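Side-chain contacts in ftsY (Mycoplasma mycoides, PDB 1ZU4), which is a receptor for the signal recognition particle, present here as its NG domain, a helical bundle joined to a P-loop NTPase fold: residues Y128-G133 with N162-V167; K118-A123 with E153-T158. All blocks are in the same frame, centred on the assembly; numbering follows the deposited sequence.

Contact 1. Residues Y128-G133 with N162-V167; sequences YYAELG and NKVDLV
The carbonyl group of A130 is gripped from both faces of its plane: K163 NZ comes down on one, while G133 N reaches it from the other. The backbone bond, G133 N to A130 O at 3.0 Å, belongs to the Schellman motif that ends helix 118-131 of this P-loop NTPase fold. The ammonium bond is shorter, 2.6 Å from K163 NZ to A130 O, and the nitrogen stands 39° out of the carbonyl plane rather than on a lone pair. K163 gets there because its chain, nearly straight through chi2, bends at chi3 (-103°) and again at chi4, turning NZ back to the carbonyl of A130. The bent part lies alongside G133, with CE 4.1 Å from G133 CA. A lysine charge at a carbonyl of the helix C-terminus would be expected to interact favourably with the helix dipole. Leading away from the strand, the Y129 ring has Y128 CD2 over the centre of one face and stacks with F100; its CE2 lies at the Y128 ring edge, in plane. Strand 164-167, at the edge of the sheet, pairs with strand 136-140, so the contact joins helix end to sheet edge. V164 also packs on I138 and I156. With CG1 anti to its nitrogen (chi1 -178°), V164 turns the other methyl to the helix, and CG2 meets A130 CB at 3.6 Å.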
ATOM      1  N   TYR A 128       1.499   5.561  13.753  1.00 18.78           N
ATOM      2  CA  TYR A 128       2.749   4.864  13.474  1.00 19.44           C
ATOM      3  C   TYR A 128       3.943   5.756  13.782  1.00 20.36           C
ATOM      4  O   TYR A 128       4.934   5.305  14.416  1.00 21.72           O
ATOM      5  CB  TYR A 128       2.784   4.400  12.001  1.00 18.63           C
ATOM      6  CG  TYR A 128       4.052   3.694  11.555  1.00 19.62           C
ATOM      7  CD1 TYR A 128       4.165   2.299  11.577  1.00 18.58           C
ATOM      8  CD2 TYR A 128       5.127   4.429  11.041  1.00 19.40           C
ATOM      9  CE1 TYR A 128       5.367   1.671  11.119  1.00 21.11           C
ATOM     10  CE2 TYR A 128       6.285   3.827  10.612  1.00 19.74           C
ATOM     11  CZ  TYR A 128       6.424   2.475  10.654  1.00 20.59           C
ATOM     12  OH  TYR A 128       7.625   1.948  10.170  1.00 20.84           O
ATOM     13  N   TYR A 129       3.887   7.019  13.331  1.00 19.01           N
ATOM     14  CA  TYR A 129       4.995   7.939  13.606  1.00 17.72           C
ATOM     15  C   TYR A 129       4.951   8.477  15.035  1.00 18.68           C
ATOM     16  O   TYR A 129       6.008   8.671  15.671  1.00 20.22           O
ATOM     17  CB  TYR A 129       5.055   9.063  12.549  1.00 17.32           C
ATOM     18  CG  TYR A 129       5.562   8.492  11.270  1.00 13.23           C
ATOM     19  CD1 TYR A 129       4.680   8.149  10.239  1.00 11.75           C
ATOM     20  CD2 TYR A 129       6.903   8.207  11.114  1.00 15.27           C
ATOM     21  CE1 TYR A 129       5.122   7.561   9.063  1.00 16.75           C
ATOM     22  CE2 TYR A 129       7.385   7.590   9.932  1.00 13.00           C
ATOM     23  CZ  TYR A 129       6.474   7.277   8.912  1.00 18.05           C
ATOM     24  OH  TYR A 129       6.902   6.662   7.751  1.00 20.58           O
ATOM     25  N   ALA A 130       3.748   8.690  15.552  1.00 18.96           N
ATOM     26  CA  ALA A 130       3.581   9.220  16.921  1.00 20.98           C
ATOM     27  C   ALA A 130       4.181   8.262  17.941  1.00 22.04           C
ATOM     28  O   ALA A 130       4.887   8.700  18.863  1.00 22.11           O
ATOM     29  CB  ALA A 130       2.103   9.525  17.243  1.00 19.91           C
ATOM     30  N   GLU A 131       3.936   6.961  17.749  1.00 22.63           N
ATOM     31  CA  GLU A 131       4.597   5.923  18.551  1.00 24.14           C
ATOM     32  C   GLU A 131       6.132   5.873  18.412  1.00 23.82           C
ATOM     33  O   GLU A 131       6.841   5.414  19.312  1.00 23.93           O
ATOM     34  CB  GLU A 131       3.954   4.557  18.279  1.00 25.13           C
ATOM     35  CG  GLU A 131       2.466   4.572  18.633  1.00 29.88           C
ATOM     36  CD  GLU A 131       2.003   3.415  19.532  1.00 37.04           C
ATOM     37  OE1 GLU A 131       2.649   3.146  20.576  1.00 41.34           O
ATOM     38  OE2 GLU A 131       0.955   2.808  19.215  1.00 37.05           O
ATOM     39  N   LEU A 132       6.656   6.366  17.298  1.00 22.57           N
ATOM     40  CA  LEU A 132       8.102   6.403  17.119  1.00 22.02           C
ATOM     41  C   LEU A 132       8.692   7.656  17.761  1.00 22.42           C
ATOM     42  O   LEU A 132       9.899   7.893  17.666  1.00 22.36           O
ATOM     43  CB  LEU A 132       8.483   6.255  15.636  1.00 21.52           C
ATOM     44  CG  LEU A 132       8.171   4.888  15.004  1.00 20.53           C
ATOM     45  CD1 LEU A 132       8.266   4.919  13.477  1.00 20.75           C
ATOM     46  CD2 LEU A 132       9.124   3.850  15.592  1.00 23.62           C
ATOM     47  N   GLY A 133       7.836   8.430  18.440  1.00 21.84           N
ATOM     48  CA  GLY A 133       8.235   9.648  19.140  1.00 21.62           C
ATOM     49  C   GLY A 133       8.100  10.964  18.400  1.00 21.16           C
ATOM     50  O   GLY A 133       8.531  12.001  18.878  1.00 21.24           O
ATOM     51  N   ASN A 162      -1.211  11.024  21.910  1.00 45.28           N
ATOM     52  CA  ASN A 162      -1.364  12.456  22.252  1.00 44.48           C
ATOM     53  C   ASN A 162      -0.512  13.412  21.382  1.00 42.75           C
ATOM     54  O   ASN A 162      -0.746  14.634  21.372  1.00 42.56           O
ATOM     55  CB  ASN A 162      -1.094  12.704  23.756  1.00 45.02           C
ATOM     56  CG  ASN A 162      -2.148  12.041  24.676  1.00 47.54           C
ATOM     57  OD1 ASN A 162      -3.354  12.031  24.374  1.00 50.51           O
ATOM     58  ND2 ASN A 162      -1.686  11.505  25.816  1.00 49.17           N
ATOM     59  N   LYS A 163       0.459  12.840  20.658  1.00 40.35           N
ATOM     60  CA  LYS A 163       1.386  13.604  19.790  1.00 37.46           C
ATOM     61  C   LYS A 163       0.860  13.824  18.375  1.00 34.95           C
ATOM     62  O   LYS A 163       1.612  14.256  17.500  1.00 34.27           O
ATOM     63  CB  LYS A 163       2.762  12.945  19.724  1.00 37.36           C
ATOM     64  CG  LYS A 163       3.610  13.171  20.978  1.00 39.55           C
ATOM     65  CD  LYS A 163       5.049  12.712  20.768  1.00 41.35           C
ATOM     66  CE  LYS A 163       5.324  11.375  21.423  1.00 42.82           C
ATOM     67  NZ  LYS A 163       4.477  10.301  20.831  1.00 43.34           N
ATOM     68  N   VAL A 164      -0.419  13.506  18.172  1.00 32.38           N
ATOM     69  CA  VAL A 164      -1.109  13.750  16.906  1.00 29.67           C
ATOM     70  C   VAL A 164      -2.201  14.801  17.088  1.00 29.18           C
ATOM     71  O   VAL A 164      -3.143  14.604  17.878  1.00 29.06           O
ATOM     72  CB  VAL A 164      -1.782  12.501  16.303  1.00 29.54           C
ATOM     73  CG1 VAL A 164      -2.434  12.866  14.949  1.00 27.92           C
ATOM     74  CG2 VAL A 164      -0.809  11.314  16.165  1.00 27.69           C
ATOM     75  N   ASP A 165      -2.068  15.885  16.321  1.00 27.04           N
ATOM     76  CA  ASP A 165      -2.988  17.024  16.316  1.00 27.08           C
ATOM     77  C   ASP A 165      -3.648  17.131  14.953  1.00 25.78           C
ATOM     78  O   ASP A 165      -3.138  16.567  13.986  1.00 26.08           O
ATOM     79  CB  ASP A 165      -2.220  18.316  16.614  1.00 25.60           C
ATOM     80  CG  ASP A 165      -1.618  18.326  18.012  1.00 27.36           C
ATOM     81  OD1 ASP A 165      -2.278  17.800  18.934  1.00 24.53           O
ATOM     82  OD2 ASP A 165      -0.489  18.842  18.182  1.00 23.59           O
ATOM     83  N   LEU A 166      -4.774  17.845  14.894  1.00 25.54           N
ATOM     84  CA  LEU A 166      -5.624  17.967  13.687  1.00 24.65           C
ATOM     85  C   LEU A 166      -5.973  19.409  13.387  1.00 24.15           C
ATOM     86  O   LEU A 166      -6.453  20.141  14.284  1.00 23.54           O
ATOM     87  CB  LEU A 166      -6.956  17.236  13.894  1.00 25.06           C
ATOM     88  CG  LEU A 166      -7.913  17.245  12.691  1.00 25.73           C
ATOM     89  CD1 LEU A 166      -7.486  16.225  11.631  1.00 22.84           C
ATOM     90  CD2 LEU A 166      -9.328  16.988  13.123  1.00 24.21           C
ATOM     91  N   VAL A 167      -5.773  19.798  12.130  1.00 22.78           N
ATOM     92  CA  VAL A 167      -6.285  21.069  11.602  1.00 23.07           C
ATOM     93  C   VAL A 167      -7.425  20.759  10.630  1.00 23.05           C
ATOM     94  O   VAL A 167      -7.326  19.843   9.799  1.00 22.18           O
ATOM     95  CB  VAL A 167      -5.142  21.915  10.909  1.00 22.67           C
ATOM     96  CG1 VAL A 167      -5.692  23.140  10.228  1.00 23.29           C
ATOM     97  CG2 VAL A 167      -4.102  22.347  11.954  1.00 24.34           C
TER

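Contact 2. Residues K118-A123 with E153-T158; sequences KTTSLA and EEWIKT. With SO4 (sulfate ion), chain B.
A123 sets its methyl over one face of the W155 indole, a CH-pi contact that joins helix 118-131, whose first residues close the likely P-loop (Walker A), to the last turn of helix 146-156. A123 CB is 4.0 Å from the centroid of the five-membered ring, close to the ring normal, and lies toward the rim of the whole indole. A chi2 of 93° turns the indole roughly square to the plane of its CA, CB and CG, which presents a face to the methyl. T120 comes to the ring obliquely, its OG1 beside its own backbone N and 4.1 Å from W155 CZ2; R159 makes a cation-pi contact with the same indole. One turn earlier the helix holds a sulfate ion at its N-terminal end. K118 N and T119 N donate to O3 and O1 respectively, and G115 N and G117 N complete a cradle of amides, an arrangement consistent with a phosphate-binding loop. The K118 chain runs past the ion and bends at chi3 (-66°), its CG 3.5 Å from sulfate O3. Its NZ is held by the carbonyls of G112 and T199, which fixes the end of the chain. The T119 branches are less certain than its backbone, whose N lies 2.9 Å from sulfate O1.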
ATOM      1  N   LYS A 118      -8.714   5.947   2.777  1.00 26.74           N
ATOM      2  CA  LYS A 118      -7.717   6.995   3.031  1.00 26.68           C
ATOM      3  C   LYS A 118      -7.700   7.486   4.468  1.00 25.74           C
ATOM      4  O   LYS A 118      -6.639   7.532   5.069  1.00 25.54           O
ATOM      5  CB  LYS A 118      -7.891   8.181   2.083  1.00 26.43           C
ATOM      6  CG  LYS A 118      -7.915   7.765   0.630  1.00 28.06           C
ATOM      7  CD  LYS A 118      -7.995   8.949  -0.324  1.00 29.55           C
ATOM      8  CE  LYS A 118      -9.286   9.696  -0.219  1.00 31.30           C
ATOM      9  NZ  LYS A 118      -9.368  10.612  -1.368  1.00 31.71           N
ATOM     10  N   THR A 119      -8.865   7.835   5.024  1.00 24.54           N
ATOM     11  CA  THR A 119      -8.877   8.527   6.311  1.00 23.72           C
ATOM     12  C   THR A 119      -8.488   7.557   7.413  1.00 22.57           C
ATOM     13  O   THR A 119      -7.769   7.941   8.294  1.00 22.74           O
ATOM     14  CB  THR A 119     -10.215   9.279   6.664  1.00 24.42           C
ATOM     15  OG1 THR A 119     -11.243   8.332   7.030  1.00 28.49           O
ATOM     16  CG2 THR A 119     -10.696  10.128   5.497  1.00 22.47           C
ATOM     17  N   THR A 120      -8.924   6.302   7.331  1.00 20.96           N
ATOM     18  CA  THR A 120      -8.438   5.245   8.219  1.00 20.98           C
ATOM     19  C   THR A 120      -6.910   5.095   8.128  1.00 19.84           C
ATOM     20  O   THR A 120      -6.223   5.097   9.134  1.00 19.56           O
ATOM     21  CB  THR A 120      -9.156   3.890   7.892  1.00 21.42           C
ATOM     22  OG1 THR A 120     -10.509   3.970   8.344  1.00 25.06           O
ATOM     23  CG2 THR A 120      -8.486   2.693   8.554  1.00 22.05           C
ATOM     24  N   SER A 121      -6.389   4.998   6.901  1.00 18.29           N
ATOM     25  CA  SER A 121      -4.969   4.762   6.691  1.00 17.61           C
ATOM     26  C   SER A 121      -4.168   5.950   7.175  1.00 16.75           C
ATOM     27  O   SER A 121      -3.098   5.801   7.730  1.00 14.81           O
ATOM     28  CB  SER A 121      -4.658   4.531   5.196  1.00 17.27           C
ATOM     29  OG  SER A 121      -5.176   3.330   4.742  1.00 19.16           O
ATOM     30  N   LEU A 122      -4.695   7.144   6.971  1.00 17.02           N
ATOM     31  CA  LEU A 122      -3.959   8.320   7.379  1.00 17.08           C
ATOM     32  C   LEU A 122      -3.862   8.383   8.913  1.00 17.41           C
ATOM     33  O   LEU A 122      -2.817   8.725   9.470  1.00 17.33           O
ATOM     34  CB  LEU A 122      -4.648   9.556   6.813  1.00 19.35           C
ATOM     35  CG  LEU A 122      -3.989  10.872   7.128  1.00 18.76           C
ATOM     36  CD1 LEU A 122      -4.090  11.849   5.976  1.00 19.56           C
ATOM     37  CD2 LEU A 122      -4.696  11.379   8.350  1.00 19.61           C
ATOM     38  N   ALA A 123      -4.950   8.024   9.588  1.00 16.94           N
ATOM     39  CA  ALA A 123      -4.975   7.887  11.056  1.00 17.41           C
ATOM     40  C   ALA A 123      -3.945   6.865  11.575  1.00 16.88           C
ATOM     41  O   ALA A 123      -3.264   7.126  12.566  1.00 17.46           O
ATOM     42  CB  ALA A 123      -6.379   7.501  11.520  1.00 16.99           C
ATOM     43  N   GLU A 153     -11.547  13.408  13.718  1.00 35.52           N
ATOM     44  CA  GLU A 153     -11.842  13.881  15.089  1.00 36.95           C
ATOM     45  C   GLU A 153     -12.069  12.736  16.070  1.00 38.34           C
ATOM     46  O   GLU A 153     -11.537  12.772  17.187  1.00 37.54           O
ATOM     47  CB  GLU A 153     -13.068  14.781  15.117  1.00 36.92           C
ATOM     48  CG  GLU A 153     -12.799  16.195  14.707  1.00 37.72           C
ATOM     49  CD  GLU A 153     -14.065  16.870  14.301  1.00 39.14           C
ATOM     50  OE1 GLU A 153     -15.023  16.161  13.909  1.00 42.61           O
ATOM     51  OE2 GLU A 153     -14.116  18.106  14.377  1.00 41.17           O
ATOM     52  N   GLU A 154     -12.867  11.754  15.642  1.00 39.99           N
ATOM     53  CA  GLU A 154     -13.117  10.530  16.402  1.00 43.09           C
ATOM     54  C   GLU A 154     -11.789   9.897  16.765  1.00 44.27           C
ATOM     55  O   GLU A 154     -11.429   9.883  17.943  1.00 44.77           O
ATOM     56  CB  GLU A 154     -13.959   9.530  15.603  1.00 43.25           C
ATOM     57  CG  GLU A 154     -14.528   8.350  16.441  1.00 47.12           C
ATOM     58  CD  GLU A 154     -14.858   7.099  15.597  1.00 52.19           C
ATOM     59  OE1 GLU A 154     -15.121   7.240  14.373  1.00 54.38           O
ATOM     60  OE2 GLU A 154     -14.854   5.966  16.166  1.00 53.26           O
ATOM     61  N   TRP A 155     -11.061   9.420  15.745  1.00 45.53           N
ATOM     62  CA  TRP A 155      -9.784   8.722  15.920  1.00 46.99           C
ATOM     63  C   TRP A 155      -8.817   9.492  16.829  1.00 47.52           C
ATOM     64  O   TRP A 155      -8.055   8.874  17.584  1.00 47.69           O
ATOM     65  CB  TRP A 155      -9.091   8.493  14.572  1.00 47.50           C
ATOM     66  CG  TRP A 155      -9.625   7.384  13.702  1.00 49.44           C
ATOM     67  CD1 TRP A 155     -10.554   7.503  12.719  1.00 51.66           C
ATOM     68  CD2 TRP A 155      -9.210   6.009  13.694  1.00 50.80           C
ATOM     69  NE1 TRP A 155     -10.764   6.291  12.107  1.00 51.77           N
ATOM     70  CE2 TRP A 155      -9.955   5.355  12.689  1.00 50.94           C
ATOM     71  CE3 TRP A 155      -8.286   5.265  14.444  1.00 51.21           C
ATOM     72  CZ2 TRP A 155      -9.813   3.988  12.410  1.00 51.55           C
ATOM     73  CZ3 TRP A 155      -8.148   3.898  14.164  1.00 51.63           C
ATOM     74  CH2 TRP A 155      -8.908   3.279  13.153  1.00 50.65           C
ATOM     75  N   ILE A 156      -8.848  10.826  16.733  1.00 47.90           N
ATOM     76  CA  ILE A 156      -8.001  11.720  17.527  1.00 48.70           C
ATOM     77  C   ILE A 156      -8.285  11.554  19.018  1.00 49.48           C
ATOM     78  O   ILE A 156      -7.379  11.270  19.807  1.00 49.70           O
ATOM     79  CB  ILE A 156      -8.214  13.215  17.138  1.00 48.72           C
ATOM     80  CG1 ILE A 156      -7.603  13.536  15.763  1.00 48.74           C
ATOM     81  CG2 ILE A 156      -7.680  14.163  18.231  1.00 48.58           C
ATOM     82  CD1 ILE A 156      -6.114  13.780  15.755  1.00 48.41           C
ATOM     83  N   LYS A 157      -9.541  11.749  19.407  1.00 50.32           N
ATOM     84  CA  LYS A 157      -9.891  11.604  20.806  1.00 51.31           C
ATOM     85  C   LYS A 157     -10.723  10.361  21.030  1.00 51.48           C
ATOM     86  O   LYS A 157     -11.918  10.433  21.335  1.00 51.99           O
ATOM     87  CB  LYS A 157     -10.511  12.898  21.353  1.00 51.57           C
ATOM     88  CG  LYS A 157      -9.503  13.691  22.204  1.00 52.72           C
ATOM     89  CD  LYS A 157     -10.211  14.545  23.244  1.00 54.62           C
ATOM     90  CE  LYS A 157      -9.307  14.789  24.444  1.00 55.55           C
ATOM     91  NZ  LYS A 157      -9.496  16.146  25.018  1.00 56.12           N
ATOM     92  N   THR A 158     -10.041   9.227  20.858  1.00 51.51           N
ATOM     93  CA  THR A 158     -10.602   7.888  20.993  1.00 51.50           C
ATOM     94  C   THR A 158      -9.505   6.827  20.795  1.00 51.39           C
ATOM     95  O   THR A 158      -9.500   5.823  21.508  1.00 52.01           O
ATOM     96  CB  THR A 158     -11.876   7.652  20.101  1.00 51.50           C
ATOM     97  OG1 THR A 158     -12.904   7.035  20.881  1.00 52.24           O
ATOM     98  CG2 THR A 158     -11.597   6.789  18.877  1.00 52.02           C
TER
HETATM   99  S   SO4 B1130     -11.957   7.392   2.270  1.00 42.50           S
HETATM  100  O1  SO4 B1130     -11.141   8.215   3.187  1.00 37.90           O
HETATM  101  O2  SO4 B1130     -12.818   8.343   1.559  1.00 38.19           O
HETATM  102  O3  SO4 B1130     -11.172   6.702   1.220  1.00 39.99           O
HETATM  103  O4  SO4 B1130     -12.673   6.394   3.068  1.00 36.89           O

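How the contacts relate
Helix 118-131 serves both contacts, its first turns in contact 2 and its C-terminal end in contact 1, and their centres lie about 11 Å apart. Contact 2 is buried, and its cross-segment chemistry is apolar and aromatic, beside an anion site made of backbone amides. Contact 1 is only partly buried, near the edge of the sheet, and adds a lysine-to-carbonyl bond to one methyl contact. The helix is thus met by an anion at its N-terminal end and a cation at its C-terminal end. Helix 146-156 leads on to strand 164-167, and the two contacts meet where I156 CD1 packs 3.7 Å from V164 O.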